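Local coordinates for protein fructosyl amine: oxygen oxidoreductase (Aspergillus fumigatus, PDB 3DJE) that oxidatively deglycates fructosyl amino acids (Amadori products), using molecular oxygen and a covalently bound FAD, at residues S330-C335 with E426-Q431; P306-T311 with H422-W427. One frame throughout, in Å; residues are numbered along the deposited sequence.

Contact 1 of 2, residues S330-C335 with E426-Q431. With FAD (flavin-adenine dinucleotide), chain C.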
loop_
_atom_site.group_PDB
_atom_site.type_symbol
_atom_site.label_atom_id
_atom_site.label_comp_id
_atom_site.label_asym_id
_atom_site.label_seq_id
_atom_site.Cartn_x
_atom_site.Cartn_y
_atom_site.Cartn_z
ATOM N N SER A 330 1.842 11.288 -18.377
ATOM C CA SER A 330 3.308 11.374 -18.391
ATOM C C SER A 330 3.954 10.118 -17.797
ATOM O O SER A 330 5.155 9.888 -17.975
ATOM C CB SER A 330 3.778 12.594 -17.613
ATOM O OG SER A 330 3.306 12.513 -16.281
ATOM N N PHE A 331 3.155 9.333 -17.069
ATOM C CA PHE A 331 3.609 8.105 -16.418
ATOM C C PHE A 331 2.381 7.258 -16.099
ATOM O O PHE A 331 1.308 7.796 -15.826
ATOM C CB PHE A 331 4.392 8.435 -15.131
ATOM C CG PHE A 331 4.878 7.212 -14.379
ATOM C CD1 PHE A 331 5.903 6.429 -14.891
ATOM C CD2 PHE A 331 4.300 6.851 -13.159
ATOM C CE1 PHE A 331 6.361 5.282 -14.207
ATOM C CE2 PHE A 331 4.736 5.719 -12.473
ATOM C CZ PHE A 331 5.766 4.931 -12.993
ATOM N N ALA A 332 2.554 5.941 -16.145
ATOM C CA ALA A 332 1.503 4.993 -15.767
ATOM C C ALA A 332 2.101 3.679 -15.308
ATOM O O ALA A 332 3.091 3.202 -15.880
ATOM C CB ALA A 332 0.548 4.744 -16.942
ATOM N N ARG A 333 1.496 3.075 -14.290
ATOM C CA ARG A 333 1.904 1.735 -13.885
ATOM C C ARG A 333 0.834 0.986 -13.119
ATOM O O ARG A 333 -0.101 1.579 -12.575
ATOM C CB ARG A 333 3.192 1.755 -13.052
ATOM C CG ARG A 333 3.015 2.095 -11.566
ATOM C CD ARG A 333 4.318 1.751 -10.903
ATOM N NE ARG A 333 4.443 2.099 -9.480
ATOM C CZ ARG A 333 4.516 1.192 -8.506
ATOM N NH1 ARG A 333 4.710 1.580 -7.256
ATOM N NH2 ARG A 333 4.406 -0.107 -8.783
ATOM N N ILE A 334 1.002 -0.328 -13.079
ATOM C CA ILE A 334 0.255 -1.154 -12.128
ATOM C C ILE A 334 1.058 -1.286 -10.815
ATOM O O ILE A 334 2.300 -1.182 -10.799
ATOM C CB ILE A 334 -0.135 -2.517 -12.724
ATOM C CG1 ILE A 334 1.103 -3.385 -12.985
ATOM C CG2 ILE A 334 -0.954 -2.294 -14.042
ATOM C CD1 ILE A 334 0.769 -4.813 -13.471
ATOM N N CYS A 335 0.328 -1.503 -9.729
ATOM C CA CYS A 335 0.876 -1.457 -8.390
ATOM C C CYS A 335 0.220 -2.588 -7.598
ATOM O O CYS A 335 -1.016 -2.681 -7.562
ATOM C CB CYS A 335 0.492 -0.092 -7.808
ATOM S SG CYS A 335 0.762 0.147 -6.052
ATOM N N GLU A 426 -5.470 -4.742 -24.308
ATOM C CA GLU A 426 -4.820 -3.520 -24.750
ATOM C C GLU A 426 -4.310 -2.736 -23.553
ATOM O O GLU A 426 -5.010 -2.610 -22.545
ATOM C CB GLU A 426 -5.793 -2.654 -25.564
ATOM C CG GLU A 426 -6.205 -3.263 -26.902
ATOM C CD GLU A 426 -7.304 -2.472 -27.585
ATOM O OE1 GLU A 426 -7.014 -1.363 -28.094
ATOM O OE2 GLU A 426 -8.458 -2.958 -27.612
ATOM N N TRP A 427 -3.093 -2.225 -23.688
ATOM C CA TRP A 427 -2.461 -1.405 -22.655
ATOM C C TRP A 427 -2.138 -0.023 -23.205
ATOM O O TRP A 427 -2.121 0.189 -24.426
ATOM C CB TRP A 427 -1.178 -2.078 -22.175
ATOM C CG TRP A 427 -1.396 -3.384 -21.483
ATOM C CD1 TRP A 427 -1.676 -4.596 -22.063
ATOM C CD2 TRP A 427 -1.320 -3.625 -20.071
ATOM N NE1 TRP A 427 -1.793 -5.569 -21.097
ATOM C CE2 TRP A 427 -1.583 -5.000 -19.865
ATOM C CE3 TRP A 427 -1.068 -2.808 -18.957
ATOM C CZ2 TRP A 427 -1.592 -5.578 -18.592
ATOM C CZ3 TRP A 427 -1.081 -3.382 -17.695
ATOM C CH2 TRP A 427 -1.337 -4.754 -17.521
ATOM N N THR A 428 -1.880 0.924 -22.304
ATOM C CA THR A 428 -1.405 2.254 -22.691
ATOM C C THR A 428 0.005 2.210 -23.315
ATOM O O THR A 428 0.678 1.176 -23.271
ATOM C CB THR A 428 -1.423 3.224 -21.481
ATOM O OG1 THR A 428 -0.644 2.659 -20.417
ATOM C CG2 THR A 428 -2.855 3.442 -20.997
ATOM N N ASN A 429 0.436 3.335 -23.890
ATOM C CA ASN A 429 1.728 3.456 -24.580
ATOM C C ASN A 429 2.520 4.646 -24.041
ATOM O O ASN A 429 3.116 5.431 -24.789
ATOM C CB ASN A 429 1.506 3.589 -26.103
ATOM C CG ASN A 429 2.811 3.782 -26.887
ATOM O OD1 ASN A 429 3.797 3.057 -26.686
ATOM N ND2 ASN A 429 2.820 4.774 -27.782
ATOM N N VAL A 430 2.530 4.770 -22.718
ATOM C CA VAL A 430 3.182 5.889 -22.054
ATOM C C VAL A 430 4.698 5.666 -21.993
ATOM O O VAL A 430 5.159 4.528 -21.908
ATOM C CB VAL A 430 2.587 6.107 -20.629
ATOM C CG1 VAL A 430 3.176 7.350 -19.982
ATOM C CG2 VAL A 430 1.061 6.223 -20.695
ATOM N N GLN A 431 5.453 6.762 -22.050
ATOM C CA GLN A 431 6.908 6.747 -21.907
ATOM C C GLN A 431 7.352 5.992 -20.646
ATOM O O GLN A 431 6.734 6.126 -19.584
ATOM C CB GLN A 431 7.417 8.185 -21.836
ATOM C CG GLN A 431 8.923 8.307 -21.742
ATOM C CD GLN A 431 9.588 8.148 -23.087
ATOM O OE1 GLN A 431 10.211 7.124 -23.369
ATOM N NE2 GLN A 431 9.447 9.162 -23.938
HETATM P PA FAD C . 5.934 -3.594 -0.989
HETATM O O1A FAD C . 6.207 -2.239 -0.499
HETATM O O2A FAD C . 5.349 -3.756 -2.356
HETATM O O5B FAD C . 7.315 -4.352 -0.853
HETATM C C5B FAD C . 7.525 -5.682 -1.336
HETATM C C4B FAD C . 9.029 -5.824 -1.599
HETATM O O4B FAD C . 9.197 -7.231 -1.855
HETATM C C3B FAD C . 9.368 -5.078 -2.911
HETATM O O3B FAD C . 10.353 -4.056 -2.687
HETATM C C2B FAD C . 9.910 -6.216 -3.791
HETATM O O2B FAD C . 11.044 -5.794 -4.611
HETATM C C1B FAD C . 10.275 -7.298 -2.737
HETATM N N9A FAD C . 10.473 -8.594 -3.456
HETATM C C8A FAD C . 9.757 -9.108 -4.479
HETATM N N7A FAD C . 10.319 -10.272 -4.864
HETATM C C5A FAD C . 11.388 -10.486 -4.084
HETATM C C6A FAD C . 12.356 -11.495 -4.020
HETATM N N6A FAD C . 12.316 -12.532 -4.889
HETATM N N1A FAD C . 13.327 -11.404 -3.090
HETATM C C2A FAD C . 13.380 -10.376 -2.234
HETATM N N3A FAD C . 12.474 -9.393 -2.271
HETATM C C4A FAD C . 11.477 -9.434 -3.186
HETATM N N1 FAD C . -1.683 2.504 1.316
HETATM C C2 FAD C . -1.953 3.596 2.139
HETATM O O2 FAD C . -1.763 3.549 3.356
HETATM N N3 FAD C . -2.455 4.764 1.565
HETATM C C4 FAD C . -2.705 4.863 0.200
HETATM O O4 FAD C . -3.147 5.917 -0.275
HETATM C C4X FAD C . -2.446 3.749 -0.614
HETATM N N5 FAD C . -2.700 3.807 -1.982
HETATM C C5X FAD C . -2.275 2.764 -2.801
HETATM C C6 FAD C . -2.345 2.931 -4.181
HETATM C C7 FAD C . -1.888 1.930 -5.029
HETATM C C7M FAD C . -2.012 2.160 -6.542
HETATM C C8 FAD C . -1.332 0.765 -4.503
HETATM C C8M FAD C . -0.753 -0.312 -5.451
HETATM C C9 FAD C . -1.248 0.610 -3.112
HETATM C C9A FAD C . -1.709 1.616 -2.252
HETATM N N10 FAD C . -1.651 1.483 -0.851
HETATM C C10 FAD C . -1.937 2.584 -0.044
HETATM C "C1'" FAD C . -1.273 0.204 -0.235
HETATM C "C2'" FAD C . 0.217 0.211 0.109
HETATM O "O2'" FAD C . 0.967 0.807 -0.972
HETATM C "C3'" FAD C . 0.681 -1.221 0.356
HETATM O "O3'" FAD C . -0.257 -1.877 1.235
HETATM C "C4'" FAD C . 2.059 -1.276 1.025
HETATM O "O4'" FAD C . 2.986 -0.388 0.401
HETATM C "C5'" FAD C . 2.596 -2.709 0.930
HETATM O "O5'" FAD C . 3.864 -2.794 1.602
HETATM P P FAD C . 4.690 -4.168 1.588
HETATM O O1P FAD C . 3.803 -5.272 2.065
HETATM O O2P FAD C . 5.962 -3.876 2.279
HETATM O O3P FAD C . 5.018 -4.434 0.037
HETATM O O HOH W 1 7.337 8.307 -17.810
HETATM O O HOH W 2 4.562 4.873 -18.025
#

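Contact 2 of 2, residues P306-T311 with H422-W427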
loop_
_atom_site.group_PDB
_atom_site.type_symbol
_atom_site.label_atom_id
_atom_site.label_comp_id
_atom_site.label_asym_id
_atom_site.label_seq_id
_atom_site.Cartn_x
_atom_site.Cartn_y
_atom_site.Cartn_z
ATOM N N PRO A 306 -4.005 -0.981 -18.189
ATOM C CA PRO A 306 -4.989 -1.409 -19.205
ATOM C C PRO A 306 -5.735 -0.220 -19.797
ATOM O O PRO A 306 -6.005 0.753 -19.089
ATOM C CB PRO A 306 -5.959 -2.281 -18.400
ATOM C CG PRO A 306 -5.123 -2.809 -17.255
ATOM C CD PRO A 306 -4.255 -1.637 -16.892
ATOM N N LYS A 307 -6.089 -0.299 -21.081
ATOM C CA LYS A 307 -6.836 0.785 -21.710
ATOM C C LYS A 307 -8.162 1.066 -21.003
ATOM O O LYS A 307 -8.571 2.220 -20.909
ATOM C CB LYS A 307 -7.034 0.521 -23.207
ATOM C CG LYS A 307 -5.758 0.717 -24.026
ATOM C CD LYS A 307 -5.622 2.138 -24.565
ATOM C CE LYS A 307 -6.319 2.286 -25.919
ATOM N NZ LYS A 307 -6.086 3.622 -26.551
ATOM N N GLU A 308 -8.813 0.024 -20.486
ATOM C CA GLU A 308 -10.066 0.205 -19.753
ATOM C C GLU A 308 -9.846 1.070 -18.502
ATOM O O GLU A 308 -10.719 1.871 -18.132
ATOM C CB GLU A 308 -10.719 -1.135 -19.411
ATOM C CG GLU A 308 -9.877 -2.044 -18.532
ATOM C CD GLU A 308 -10.674 -3.160 -17.889
ATOM O OE1 GLU A 308 -11.935 -3.084 -17.874
ATOM O OE2 GLU A 308 -10.032 -4.111 -17.395
ATOM N N ALA A 309 -8.667 0.922 -17.886
ATOM C CA ALA A 309 -8.288 1.745 -16.726
ATOM C C ALA A 309 -8.084 3.203 -17.112
ATOM O O ALA A 309 -8.547 4.107 -16.412
ATOM C CB ALA A 309 -7.044 1.174 -16.028
ATOM N N GLU A 310 -7.406 3.440 -18.234
ATOM C CA GLU A 310 -7.327 4.783 -18.794
ATOM C C GLU A 310 -8.716 5.405 -18.983
ATOM O O GLU A 310 -8.923 6.567 -18.649
ATOM C CB GLU A 310 -6.589 4.791 -20.126
ATOM C CG GLU A 310 -6.669 6.132 -20.843
ATOM C CD GLU A 310 -5.794 6.195 -22.088
ATOM O OE1 GLU A 310 -5.513 5.129 -22.678
ATOM O OE2 GLU A 310 -5.391 7.311 -22.483
ATOM N N THR A 311 -9.654 4.639 -19.536
ATOM C CA THR A 311 -11.020 5.143 -19.744
ATOM C C THR A 311 -11.661 5.562 -18.416
ATOM O O THR A 311 -12.285 6.622 -18.325
ATOM C CB THR A 311 -11.875 4.091 -20.488
ATOM O OG1 THR A 311 -11.237 3.812 -21.735
ATOM C CG2 THR A 311 -13.287 4.601 -20.758
ATOM N N HIS A 422 -5.502 -11.406 -17.411
ATOM C CA HIS A 422 -5.686 -12.301 -18.565
ATOM C C HIS A 422 -6.807 -11.820 -19.488
ATOM O O HIS A 422 -6.836 -12.176 -20.670
ATOM C CB HIS A 422 -5.943 -13.746 -18.119
ATOM C CG HIS A 422 -4.739 -14.411 -17.526
ATOM N ND1 HIS A 422 -4.475 -14.404 -16.172
ATOM C CD2 HIS A 422 -3.717 -15.084 -18.107
ATOM C CE1 HIS A 422 -3.347 -15.054 -15.944
ATOM N NE2 HIS A 422 -2.867 -15.477 -17.100
ATOM N N ASP A 423 -7.725 -11.021 -18.943
ATOM C CA ASP A 423 -8.833 -10.439 -19.714
ATOM C C ASP A 423 -8.454 -9.135 -20.414
ATOM O O ASP A 423 -9.216 -8.623 -21.238
ATOM C CB ASP A 423 -10.053 -10.200 -18.817
ATOM C CG ASP A 423 -10.601 -11.480 -18.201
ATOM O OD1 ASP A 423 -10.293 -12.587 -18.693
ATOM O OD2 ASP A 423 -11.352 -11.377 -17.209
ATOM N N VAL A 424 -7.277 -8.601 -20.087
ATOM C CA VAL A 424 -6.801 -7.351 -20.678
ATOM C C VAL A 424 -6.130 -7.627 -22.017
ATOM O O VAL A 424 -5.208 -8.445 -22.094
ATOM C CB VAL A 424 -5.825 -6.600 -19.728
ATOM C CG1 VAL A 424 -5.311 -5.313 -20.382
ATOM C CG2 VAL A 424 -6.517 -6.297 -18.406
ATOM N N LYS A 425 -6.603 -6.931 -23.052
ATOM C CA LYS A 425 -6.118 -7.085 -24.431
ATOM C C LYS A 425 -5.285 -5.904 -24.929
ATOM O O LYS A 425 -4.499 -6.039 -25.875
ATOM C CB LYS A 425 -7.307 -7.293 -25.383
ATOM C CG LYS A 425 -7.622 -8.755 -25.719
ATOM C CD LYS A 425 -8.298 -9.511 -24.573
ATOM C CE LYS A 425 -7.941 -10.995 -24.619
ATOM N NZ LYS A 425 -8.681 -11.786 -23.604
ATOM N N GLU A 426 -5.470 -4.742 -24.308
ATOM C CA GLU A 426 -4.820 -3.520 -24.750
ATOM C C GLU A 426 -4.310 -2.736 -23.553
ATOM O O GLU A 426 -5.010 -2.610 -22.545
ATOM C CB GLU A 426 -5.793 -2.654 -25.564
ATOM C CG GLU A 426 -6.205 -3.263 -26.902
ATOM C CD GLU A 426 -7.304 -2.472 -27.585
ATOM O OE1 GLU A 426 -7.014 -1.363 -28.094
ATOM O OE2 GLU A 426 -8.458 -2.958 -27.612
ATOM N N TRP A 427 -3.093 -2.225 -23.688
ATOM C CA TRP A 427 -2.461 -1.405 -22.655
ATOM C C TRP A 427 -2.138 -0.023 -23.205
ATOM O O TRP A 427 -2.121 0.189 -24.426
ATOM C CB TRP A 427 -1.178 -2.078 -22.175
ATOM C CG TRP A 427 -1.396 -3.384 -21.483
ATOM C CD1 TRP A 427 -1.676 -4.596 -22.063
ATOM C CD2 TRP A 427 -1.320 -3.625 -20.071
ATOM N NE1 TRP A 427 -1.793 -5.569 -21.097
ATOM C CE2 TRP A 427 -1.583 -5.000 -19.865
ATOM C CE3 TRP A 427 -1.068 -2.808 -18.957
ATOM C CZ2 TRP A 427 -1.592 -5.578 -18.592
ATOM C CZ3 TRP A 427 -1.081 -3.382 -17.695
ATOM C CH2 TRP A 427 -1.337 -4.754 -17.521
#

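Contact 1 of 2, residues S330-C335 with E426-Q431
Val430 lays its two methyls along the strand edge at Ser330, Phe331 and Ala332. A chi1 of -175° turns CG1 away from the Val430 N, and that methyl sits against the peptide link, 3.5 Å from Phe331 N. Val430 CG2 then meets Ala332 CB at 4.1 Å. The other apolar pair is Ile334 and Trp427, whose side chains cross at about a right angle. The methyl Ile334 CG2 comes up at the indole edge, in the ring plane, 3.8 Å from Trp427 CZ3.

Polar links between the segments run through water. One water donates to Ser330 O at 2.7 Å and to Gln431 O at 2.9 Å. It also lies at the edge of the Phe331 ring. A second accepts from Ala332 N at 3.0 Å and probably donates to Gln431 O. Thr428 OG1 bonds instead to Gln304 and Ile305.

The covalent link lies at the far end of the strand segment. Cys335 SG is bonded to the flavin methyl C8M of FAD at 1.7 Å, the 8-alpha-S-cysteinyl attachment known from the sarcosine oxidase family. Arg333 turns a guanidinium face over Cys335 CB, and its NH1 is held by Ser46 O and Asn49 O.

Strand 331-339 pairs antiparallel with strand 232-242. On the loop side Ile334 bonds to Lys302 through the backbone. The 426-431 loop lies beside them, with Thr428 against helix 307-320.

Contact 2 of 2, residues P306-T311 with H422-W427
A chi1 of -74° sets Lys307 CG opposite its own carbonyl carbon and 3.7 Å from Glu426 CB, where it also touches the carbonyl O of Trp427. Bends at chi2 and chi3 then steer the rest of the lysine chain. In Val424 the first torsion points CG1 away from the backbone N, and both methyls meet the proline ring of Pro306. The closest approach is Val424 CG1 to Pro306 CB at 3.7 Å.

Pro306 and Trp427 lie side by side and point the same way. Pro306 CD comes within 3.7 Å of Trp427 CZ3, and Pro306 N is 3.5 Å from Trp427 CE3. Pro306 CA and Val424 CG1 sit over the same face of the indole, both offset toward its rim.

The backbones form a single beta bridge, Pro306 with Trp427, exactly where helix 307-320 begins. Pro306 is the N-cap residue, and its ring has no polar group to cap the helix. The first helical amide is met from the other segment: Lys307 N donates to Glu426 O at 2.9 Å, nearly straight at 169°. The donor stands above the carbonyl plane. Glu426 O also receives a CA-H...O contact from Pro306 CA. Pro306 O accepts from Glu310 N, and weakly from Ala309 N.

The charged ends lie toward the surface. Lys307 NZ and Glu426 OE1 are 5.3 Å apart, so any attraction is probably modest. Glu308 OE2 is bonded to Tyr284 OH, on strand 274-289, and Pro306 and Val424 both touch the Tyr284 side chain.

How the contacts relate
Following the chain from the N terminus, the first segment reached is the start of helix 307-320, which belongs to contact 2. The chain then runs into strand 331-339, whose start belongs to contact 1. Only about 90 residues later does the loop after strand 419-420 return to both. Contact 2 pairs the earlier part of that loop with the helix start; contact 1 pairs the later part with the strand. The two closures therefore cross rather than nest, and they share Glu426 and Trp427. The sites lie about 10 Å apart, centre to centre, and Thr428 packs on Glu310 between them. Together they fasten the late loop to helix 307-320 and to a strand of the larger mixed sheet.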